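Local coordinates for protein Tetur07g02040 (Tetranychus urticae, PDB 6BDJ) that binds ferric iron and probably cleaves catechol-type aromatic rings as an intradiol dioxygenase, consistent with a role in detoxification, at residues Glu49-Ser54 against Pro115-Arg120; Asn55-Arg60 against Glu134-Gly139. One frame throughout, in Å; residues are numbered along the deposited sequence.

Contact 1. Residues Glu49-Ser54 against Pro115-Arg120; sequences EDIIRS and PRRFLR
Glu49 and Arg117 form a salt bridge between two loops of the intradiol dioxygenase domain, a mixed beta-sheet fold that carries a ferric iron site. One loop runs before strand 64-73. The other leads into edge strand 120-124. The bridge is side-on and two-pronged. Arg117 NE donates a hydrogen bond to Glu49 OE1 at 2.9 Å, and Arg117 NH2 reaches Glu49 OE2 at 3.3 Å. Both oxygens are met on their syn sides and lie close to the guanidinium plane. The carboxylate is turned 29° from that plane, so the fit is not quite flat.

Ile51 packs beside this pair. Its CD1 touches Arg117 CB at 3.7 Å, and the two side chains cross at about a right angle. Arg117 bends at CG (chi2 -66°), which keeps its aliphatic part against Ile51 while its head turns to Glu49. The third nitrogen, Arg117 NH1, binds Arg116 O at 2.7 Å, from above the carbonyl plane, and also Asp114 O. These bonds restrain the rotation of the group.

Arg53 makes the second polar link. Its chain is extended from CG to NE and brings the guanidinium edge to the backbone of Arg120. Arg120 O takes two bonds from it, from Arg53 NE at 3.1 Å and from Arg53 NH2 at 2.8 Å. Ile51 CG2 lies over one face of that guanidinium, toward its rim. Arg53 NH1 pairs with Glu58, which further fixes the head.

Farther out, backbone bonds of Ile51 and Arg53 to Thr122 fasten their loop along strand 120-124. Arg120 sends its own side chain away from this interface. That side chain comes to about 8 Å from the iron and lies next to the iron ligand Tyr96. Arg120 NH1 binds Tyr45 O, and NH2 binds Ser97 O.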
ATOM      1  N   GLU A  49     -11.876   3.520  -7.613  1.00 46.24           N
ATOM      2  CA  GLU A  49     -12.489   2.613  -8.587  1.00 46.92           C
ATOM      3  C   GLU A  49     -12.438   1.207  -8.044  1.00 44.85           C
ATOM      4  O   GLU A  49     -11.427   0.792  -7.506  1.00 43.75           O
ATOM      5  CB  GLU A  49     -11.738   2.665  -9.927  1.00 47.77           C
ATOM      6  CG  GLU A  49     -12.016   3.918 -10.775  1.00 50.15           C
ATOM      7  CD  GLU A  49     -11.109   4.010 -12.000  1.00 50.93           C
ATOM      8  OE1 GLU A  49     -10.269   3.098 -12.194  1.00 50.42           O
ATOM      9  OE2 GLU A  49     -11.186   5.014 -12.754  1.00 52.54           O
ATOM     10  N   ASP A  50     -13.540   0.477  -8.225  1.00 46.42           N
ATOM     11  CA  ASP A  50     -13.605  -0.947  -7.947  1.00 46.65           C
ATOM     12  C   ASP A  50     -12.883  -1.666  -9.097  1.00 45.01           C
ATOM     13  O   ASP A  50     -13.406  -1.786 -10.207  1.00 43.85           O
ATOM     14  CB  ASP A  50     -15.064  -1.432  -7.863  1.00 49.12           C
ATOM     15  CG  ASP A  50     -15.775  -0.990  -6.558  1.00 53.09           C
ATOM     16  OD1 ASP A  50     -15.198  -0.208  -5.767  1.00 50.52           O
ATOM     17  OD2 ASP A  50     -16.935  -1.411  -6.332  1.00 57.85           O
ATOM     18  N   ILE A  51     -11.668  -2.112  -8.796  1.00 43.87           N
ATOM     19  CA  ILE A  51     -10.902  -2.982  -9.645  1.00 43.28           C
ATOM     20  C   ILE A  51     -10.590  -4.177  -8.780  1.00 43.62           C
ATOM     21  O   ILE A  51      -9.519  -4.279  -8.175  1.00 43.64           O
ATOM     22  CB  ILE A  51      -9.639  -2.303 -10.163  1.00 42.03           C
ATOM     23  CG1 ILE A  51     -10.021  -0.999 -10.863  1.00 42.89           C
ATOM     24  CG2 ILE A  51      -8.932  -3.231 -11.161  1.00 42.07           C
ATOM     25  CD1 ILE A  51      -8.828  -0.124 -11.225  1.00 42.81           C
ATOM     26  N   ILE A  52     -11.571  -5.054  -8.687  1.00 43.18           N
ATOM     27  CA  ILE A  52     -11.565  -6.089  -7.700  1.00 45.48           C
ATOM     28  C   ILE A  52     -10.885  -7.299  -8.278  1.00 46.01           C
ATOM     29  O   ILE A  52     -11.478  -8.027  -9.058  1.00 45.97           O
ATOM     30  CB  ILE A  52     -12.973  -6.421  -7.204  1.00 46.82           C
ATOM     31  CG1 ILE A  52     -13.678  -5.150  -6.708  1.00 48.35           C
ATOM     32  CG2 ILE A  52     -12.911  -7.480  -6.084  1.00 48.42           C
ATOM     33  CD1 ILE A  52     -15.185  -5.306  -6.521  1.00 51.13           C
ATOM     34  N   ARG A  53      -9.637  -7.494  -7.869  1.00 47.12           N
ATOM     35  CA  ARG A  53      -8.785  -8.564  -8.384  1.00 47.76           C
ATOM     36  C   ARG A  53      -7.638  -8.763  -7.433  1.00 50.06           C
ATOM     37  O   ARG A  53      -7.209  -7.808  -6.752  1.00 47.13           O
ATOM     38  CB  ARG A  53      -8.175  -8.163  -9.731  1.00 45.98           C
ATOM     39  CG  ARG A  53      -7.220  -6.982  -9.634  1.00 43.92           C
ATOM     40  CD  ARG A  53      -6.815  -6.465 -10.968  1.00 44.67           C
ATOM     41  NE  ARG A  53      -6.195  -5.136 -10.910  1.00 45.12           N
ATOM     42  CZ  ARG A  53      -5.601  -4.561 -11.951  1.00 42.68           C
ATOM     43  NH1 ARG A  53      -5.553  -5.206 -13.117  1.00 42.61           N
ATOM     44  NH2 ARG A  53      -5.098  -3.339 -11.853  1.00 42.81           N
ATOM     45  N   SER A  54      -7.095  -9.965  -7.432  1.00 52.44           N
ATOM     46  CA  SER A  54      -5.946 -10.261  -6.623  1.00 55.45           C
ATOM     47  C   SER A  54      -4.635  -9.901  -7.310  1.00 53.44           C
ATOM     48  O   SER A  54      -3.729  -9.385  -6.662  1.00 56.15           O
ATOM     49  CB  SER A  54      -5.903 -11.735  -6.263  1.00 60.12           C
ATOM     50  OG  SER A  54      -4.897 -11.909  -5.272  1.00 67.18           O
ATOM     51  N   PRO A 115      -5.603   6.108 -18.820  1.00 44.49           N
ATOM     52  CA  PRO A 115      -6.527   5.104 -18.313  1.00 41.45           C
ATOM     53  C   PRO A 115      -5.867   3.880 -17.694  1.00 38.08           C
ATOM     54  O   PRO A 115      -6.559   2.962 -17.337  1.00 37.37           O
ATOM     55  CB  PRO A 115      -7.278   4.658 -19.592  1.00 43.93           C
ATOM     56  CG  PRO A 115      -6.246   4.786 -20.669  1.00 45.15           C
ATOM     57  CD  PRO A 115      -5.438   6.006 -20.287  1.00 46.13           C
ATOM     58  N   ARG A 116      -4.551   3.819 -17.621  1.00 37.43           N
ATOM     59  CA  ARG A 116      -3.889   2.668 -17.012  1.00 37.36           C
ATOM     60  C   ARG A 116      -4.162   2.595 -15.506  1.00 37.32           C
ATOM     61  O   ARG A 116      -4.262   3.599 -14.835  1.00 39.20           O
ATOM     62  CB  ARG A 116      -2.377   2.696 -17.242  1.00 36.62           C
ATOM     63  CG  ARG A 116      -1.923   2.603 -18.718  1.00 39.06           C
ATOM     64  CD  ARG A 116      -2.411   1.324 -19.381  1.00 36.96           C
ATOM     65  NE  ARG A 116      -2.086   0.084 -18.651  1.00 37.15           N
ATOM     66  CZ  ARG A 116      -0.954  -0.605 -18.715  1.00 38.87           C
ATOM     67  NH1 ARG A 116      -0.840  -1.748 -18.016  1.00 39.70           N
ATOM     68  NH2 ARG A 116       0.077  -0.156 -19.422  1.00 42.59           N
ATOM     69  N   ARG A 117      -4.252   1.382 -15.009  1.00 36.40           N
ATOM     70  CA  ARG A 117      -4.557   1.066 -13.661  1.00 35.87           C
ATOM     71  C   ARG A 117      -3.700  -0.055 -13.124  1.00 37.70           C
ATOM     72  O   ARG A 117      -4.060  -0.699 -12.136  1.00 41.58           O
ATOM     73  CB  ARG A 117      -6.029   0.709 -13.535  1.00 36.02           C
ATOM     74  CG  ARG A 117      -6.984   1.838 -13.957  1.00 35.83           C
ATOM     75  CD  ARG A 117      -6.873   3.029 -13.010  1.00 35.70           C
ATOM     76  NE  ARG A 117      -7.849   4.043 -13.407  1.00 36.46           N
ATOM     77  CZ  ARG A 117      -7.597   5.075 -14.200  1.00 37.93           C
ATOM     78  NH1 ARG A 117      -6.382   5.262 -14.732  1.00 39.83           N
ATOM     79  NH2 ARG A 117      -8.574   5.914 -14.497  1.00 38.59           N
ATOM     80  N   PHE A 118      -2.531  -0.266 -13.714  1.00 38.19           N
ATOM     81  CA  PHE A 118      -1.624  -1.239 -13.177  1.00 39.39           C
ATOM     82  C   PHE A 118      -1.282  -0.878 -11.731  1.00 40.49           C
ATOM     83  O   PHE A 118      -1.284   0.306 -11.337  1.00 37.65           O
ATOM     84  CB  PHE A 118      -0.324  -1.369 -14.009  1.00 41.18           C
ATOM     85  CG  PHE A 118       0.481  -0.084 -14.154  1.00 41.89           C
ATOM     86  CD1 PHE A 118       1.206   0.447 -13.093  1.00 42.43           C
ATOM     87  CD2 PHE A 118       0.553   0.567 -15.372  1.00 42.25           C
ATOM     88  CE1 PHE A 118       1.939   1.617 -13.237  1.00 43.92           C
ATOM     89  CE2 PHE A 118       1.288   1.735 -15.535  1.00 43.09           C
ATOM     90  CZ  PHE A 118       1.985   2.255 -14.465  1.00 43.95           C
ATOM     91  N   LEU A 119      -0.982  -1.934 -10.988  1.00 41.08           N
ATOM     92  CA  LEU A 119      -0.586  -1.853  -9.612  1.00 42.28           C
ATOM     93  C   LEU A 119      -1.609  -1.146  -8.716  1.00 41.42           C
ATOM     94  O   LEU A 119      -1.254  -0.465  -7.734  1.00 43.00           O
ATOM     95  CB  LEU A 119       0.815  -1.245  -9.513  1.00 44.09           C
ATOM     96  CG  LEU A 119       1.922  -2.105 -10.165  1.00 46.50           C
ATOM     97  CD1 LEU A 119       3.265  -1.393 -10.178  1.00 47.41           C
ATOM     98  CD2 LEU A 119       2.097  -3.475  -9.531  1.00 47.83           C
ATOM     99  N   ARG A 120      -2.883  -1.358  -9.046  1.00 37.93           N
ATOM    100  CA  ARG A 120      -3.981  -0.934  -8.243  1.00 36.89           C
ATOM    101  C   ARG A 120      -4.914  -2.080  -8.121  1.00 38.23           C
ATOM    102  O   ARG A 120      -5.180  -2.785  -9.115  1.00 37.66           O
ATOM    103  CB  ARG A 120      -4.692   0.229  -8.915  1.00 36.67           C
ATOM    104  CG  ARG A 120      -3.814   1.467  -9.050  1.00 36.87           C
ATOM    105  CD  ARG A 120      -4.579   2.569  -9.761  1.00 36.80           C
ATOM    106  NE  ARG A 120      -3.668   3.706  -9.825  1.00 37.10           N
ATOM    107  CZ  ARG A 120      -3.574   4.664  -8.906  1.00 39.45           C
ATOM    108  NH1 ARG A 120      -4.338   4.676  -7.819  1.00 38.63           N
ATOM    109  NH2 ARG A 120      -2.683   5.632  -9.073  1.00 40.19           N
TER

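Contact 2. Residues Asn55-Arg60 against Glu134-Gly139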
ATOM      1  N   ASN A  55      -4.497 -10.212  -8.591  1.00 52.22           N
ATOM      2  CA  ASN A  55      -3.250  -9.910  -9.304  1.00 49.93           C
ATOM      3  C   ASN A  55      -3.353  -8.544  -9.976  1.00 46.88           C
ATOM      4  O   ASN A  55      -4.181  -8.340 -10.843  1.00 44.66           O
ATOM      5  CB  ASN A  55      -2.901 -11.008 -10.314  1.00 52.14           C
ATOM      6  CG  ASN A  55      -1.543 -10.780 -10.961  1.00 51.81           C
ATOM      7  OD1 ASN A  55      -1.341  -9.817 -11.703  1.00 52.01           O
ATOM      8  ND2 ASN A  55      -0.593 -11.657 -10.658  1.00 51.90           N
ATOM      9  N   ILE A  56      -2.493  -7.615  -9.571  1.00 46.76           N
ATOM     10  CA  ILE A  56      -2.545  -6.212  -9.988  1.00 45.27           C
ATOM     11  C   ILE A  56      -1.355  -5.818 -10.851  1.00 46.79           C
ATOM     12  O   ILE A  56      -1.174  -4.641 -11.158  1.00 48.17           O
ATOM     13  CB  ILE A  56      -2.635  -5.254  -8.760  1.00 45.65           C
ATOM     14  CG1 ILE A  56      -1.415  -5.371  -7.829  1.00 46.75           C
ATOM     15  CG2 ILE A  56      -3.860  -5.602  -7.953  1.00 46.80           C
ATOM     16  CD1 ILE A  56      -1.389  -4.400  -6.648  1.00 45.52           C
ATOM     17  N   VAL A  57      -0.559  -6.807 -11.261  1.00 48.00           N
ATOM     18  CA  VAL A  57       0.727  -6.557 -11.934  1.00 48.92           C
ATOM     19  C   VAL A  57       0.572  -5.992 -13.334  1.00 46.84           C
ATOM     20  O   VAL A  57       1.300  -5.082 -13.698  1.00 48.92           O
ATOM     21  CB  VAL A  57       1.582  -7.838 -11.966  1.00 52.71           C
ATOM     22  CG1 VAL A  57       2.895  -7.634 -12.734  1.00 53.90           C
ATOM     23  CG2 VAL A  57       1.915  -8.278 -10.540  1.00 52.19           C
ATOM     24  N   GLU A  58      -0.342  -6.559 -14.121  1.00 46.30           N
ATOM     25  CA  GLU A  58      -0.532  -6.199 -15.521  1.00 44.57           C
ATOM     26  C   GLU A  58       0.797  -6.427 -16.241  1.00 45.86           C
ATOM     27  O   GLU A  58       1.336  -7.508 -16.138  1.00 46.49           O
ATOM     28  CB  GLU A  58      -1.125  -4.786 -15.684  1.00 42.92           C
ATOM     29  CG  GLU A  58      -2.484  -4.646 -15.022  1.00 41.84           C
ATOM     30  CD  GLU A  58      -3.255  -3.389 -15.405  1.00 41.88           C
ATOM     31  OE1 GLU A  58      -2.820  -2.567 -16.219  1.00 45.41           O
ATOM     32  OE2 GLU A  58      -4.300  -3.173 -14.797  1.00 41.03           O
ATOM     33  N   ASP A  59       1.335  -5.402 -16.898  1.00 46.05           N
ATOM     34  CA  ASP A  59       2.567  -5.474 -17.678  1.00 49.02           C
ATOM     35  C   ASP A  59       3.811  -5.021 -16.915  1.00 52.06           C
ATOM     36  O   ASP A  59       4.882  -4.953 -17.500  1.00 53.89           O
ATOM     37  CB  ASP A  59       2.441  -4.597 -18.944  1.00 48.28           C
ATOM     38  CG  ASP A  59       2.114  -3.148 -18.625  1.00 48.15           C
ATOM     39  OD1 ASP A  59       1.726  -2.870 -17.472  1.00 47.24           O
ATOM     40  OD2 ASP A  59       2.189  -2.274 -19.516  1.00 47.65           O
ATOM     41  N   ARG A  60       3.695  -4.729 -15.622  1.00 51.78           N
ATOM     42  CA  ARG A  60       4.813  -4.181 -14.895  1.00 52.51           C
ATOM     43  C   ARG A  60       5.848  -5.252 -14.598  1.00 57.31           C
ATOM     44  O   ARG A  60       5.525  -6.420 -14.422  1.00 59.06           O
ATOM     45  CB  ARG A  60       4.347  -3.556 -13.594  1.00 50.37           C
ATOM     46  CG  ARG A  60       3.408  -2.382 -13.793  1.00 48.36           C
ATOM     47  CD  ARG A  60       4.063  -1.248 -14.541  1.00 49.27           C
ATOM     48  NE  ARG A  60       3.644  -1.147 -15.945  1.00 49.70           N
ATOM     49  CZ  ARG A  60       4.036  -0.196 -16.807  1.00 49.59           C
ATOM     50  NH1 ARG A  60       4.911   0.726 -16.451  1.00 51.07           N
ATOM     51  NH2 ARG A  60       3.584  -0.199 -18.062  1.00 50.68           N
ATOM     52  N   GLU A 134      -1.459 -10.121  -5.314  1.00 58.01           N
ATOM     53  CA  GLU A 134      -0.250 -10.529  -6.039  1.00 60.07           C
ATOM     54  C   GLU A 134       0.251  -9.287  -6.723  1.00 57.22           C
ATOM     55  O   GLU A 134      -0.391  -8.785  -7.640  1.00 54.93           O
ATOM     56  CB  GLU A 134      -0.556 -11.619  -7.065  1.00 59.40           C
ATOM     57  CG  GLU A 134      -1.162 -12.864  -6.431  1.00 62.97           C
ATOM     58  CD  GLU A 134      -1.366 -14.007  -7.414  1.00 65.80           C
ATOM     59  OE1 GLU A 134      -1.445 -13.768  -8.633  1.00 67.32           O
ATOM     60  OE2 GLU A 134      -1.395 -15.162  -6.956  1.00 71.75           O
ATOM     61  N   THR A 135       1.369  -8.767  -6.235  1.00 56.80           N
ATOM     62  CA  THR A 135       1.881  -7.502  -6.694  1.00 54.02           C
ATOM     63  C   THR A 135       3.362  -7.613  -6.922  1.00 57.07           C
ATOM     64  O   THR A 135       3.886  -8.709  -7.112  1.00 60.12           O
ATOM     65  CB  THR A 135       1.490  -6.362  -5.734  1.00 52.47           C
ATOM     66  OG1 THR A 135       1.890  -5.109  -6.285  1.00 49.21           O
ATOM     67  CG2 THR A 135       2.061  -6.532  -4.343  1.00 54.45           C
ATOM     68  N   LEU A 136       4.035  -6.475  -7.008  1.00 57.51           N
ATOM     69  CA  LEU A 136       5.478  -6.457  -7.109  1.00 60.97           C
ATOM     70  C   LEU A 136       6.015  -5.662  -5.939  1.00 60.99           C
ATOM     71  O   LEU A 136       5.320  -4.812  -5.386  1.00 58.86           O
ATOM     72  CB  LEU A 136       5.899  -5.786  -8.418  1.00 61.46           C
ATOM     73  CG  LEU A 136       5.383  -6.385  -9.740  1.00 61.75           C
ATOM     74  CD1 LEU A 136       5.836  -5.491 -10.885  1.00 61.48           C
ATOM     75  CD2 LEU A 136       5.861  -7.817  -9.954  1.00 64.54           C
ATOM     76  N   PHE A 137       7.267  -5.902  -5.588  1.00 64.57           N
ATOM     77  CA  PHE A 137       7.950  -4.975  -4.710  1.00 64.83           C
ATOM     78  C   PHE A 137       7.924  -3.566  -5.369  1.00 62.30           C
ATOM     79  O   PHE A 137       8.249  -3.429  -6.541  1.00 58.58           O
ATOM     80  CB  PHE A 137       9.362  -5.446  -4.400  1.00 68.66           C
ATOM     81  CG  PHE A 137       9.998  -4.675  -3.289  1.00 71.30           C
ATOM     82  CD1 PHE A 137      10.613  -3.461  -3.552  1.00 71.59           C
ATOM     83  CD2 PHE A 137       9.935  -5.125  -1.974  1.00 72.43           C
ATOM     84  CE1 PHE A 137      11.173  -2.710  -2.533  1.00 72.90           C
ATOM     85  CE2 PHE A 137      10.486  -4.374  -0.943  1.00 73.60           C
ATOM     86  CZ  PHE A 137      11.092  -3.160  -1.220  1.00 74.25           C
ATOM     87  N   PRO A 138       7.490  -2.528  -4.623  1.00 61.47           N
ATOM     88  CA  PRO A 138       7.307  -1.208  -5.206  1.00 60.02           C
ATOM     89  C   PRO A 138       8.618  -0.525  -5.499  1.00 65.61           C
ATOM     90  O   PRO A 138       9.607  -0.751  -4.792  1.00 68.74           O
ATOM     91  CB  PRO A 138       6.544  -0.447  -4.128  1.00 58.33           C
ATOM     92  CG  PRO A 138       7.031  -1.043  -2.866  1.00 59.81           C
ATOM     93  CD  PRO A 138       7.152  -2.524  -3.196  1.00 61.22           C
ATOM     94  N   GLY A 139       8.629   0.299  -6.540  1.00 68.37           N
ATOM     95  CA  GLY A 139       9.708   1.257  -6.735  1.00 72.70           C
ATOM     96  C   GLY A 139       9.425   2.428  -5.809  1.00 74.51           C
ATOM     97  O   GLY A 139       8.658   2.320  -4.849  1.00 75.02           O
TER
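Asn55 is bridged to Glu134. The next residue's Ile56 N donates to Glu134 O at 3.1 Å, an almost straight bond, and Ser54 bonds the Glu134 backbone on the other side of this single beta bridge. The Asn55 side chain can be followed outward. Its CB lies 3.5 Å from Glu134 OE1. CG stands anti to the backbone N (chi1 -174°), which carries the amide toward Glu134. ND2 gives a nearly linear bond to Glu134 OE1 at 3.0 Å, on the anti side of the carboxylate, whose plane is 81° from the amide. OD1 accepts from Val57 N, two residues on, closing an Asx turn.

Ile56 runs beside Thr135, its CD1 3.4 Å from Thr135 OG1. That hydroxyl is hydrogen-bonded to Gln89. Val57 lays CG2 against Leu136 CD2 at 4.0 Å, the two side chains crossing at about a right angle.

Arg60 ends a type II' turn begun at Val57, and its CB lies 3.6 Å from Leu136 CD1. Beyond CB it bends away. NE and NH2 grip the Asp59 carboxylate side-on, from above its plane, while NH1 pairs with Asp91. With an alanine here, Asp59 and Asp91 would probably lose the cation they share.

The arrangement is a loop laid by one beta bridge along 130-136, one of the two outermost strands of the intradiol dioxygenase sheet.

Both contacts use one continuous stretch, 49-60, as it passes the two outermost strands of the sheet. Contact 1 sets it against the approach to strand 120-124, contact 2 against the end of strand 130-136. Both are partly buried. The buried part is Phe118, Leu119 and Arg120 in contact 1, and Ile56, Thr135 and Leu136 in contact 2, where Asn55 is exposed. Contact 1 relies on charge and arginine bonds to a backbone carbonyl. Contact 2 combines a backbone bridge and an amide-carboxylate bond with apolar packing, farther from the metal. They touch directly: Leu119 N lies 2.7 Å from Ile56 O, a probable hydrogen bond. Glu58, within 55-60, also pairs with Arg116 of contact 1.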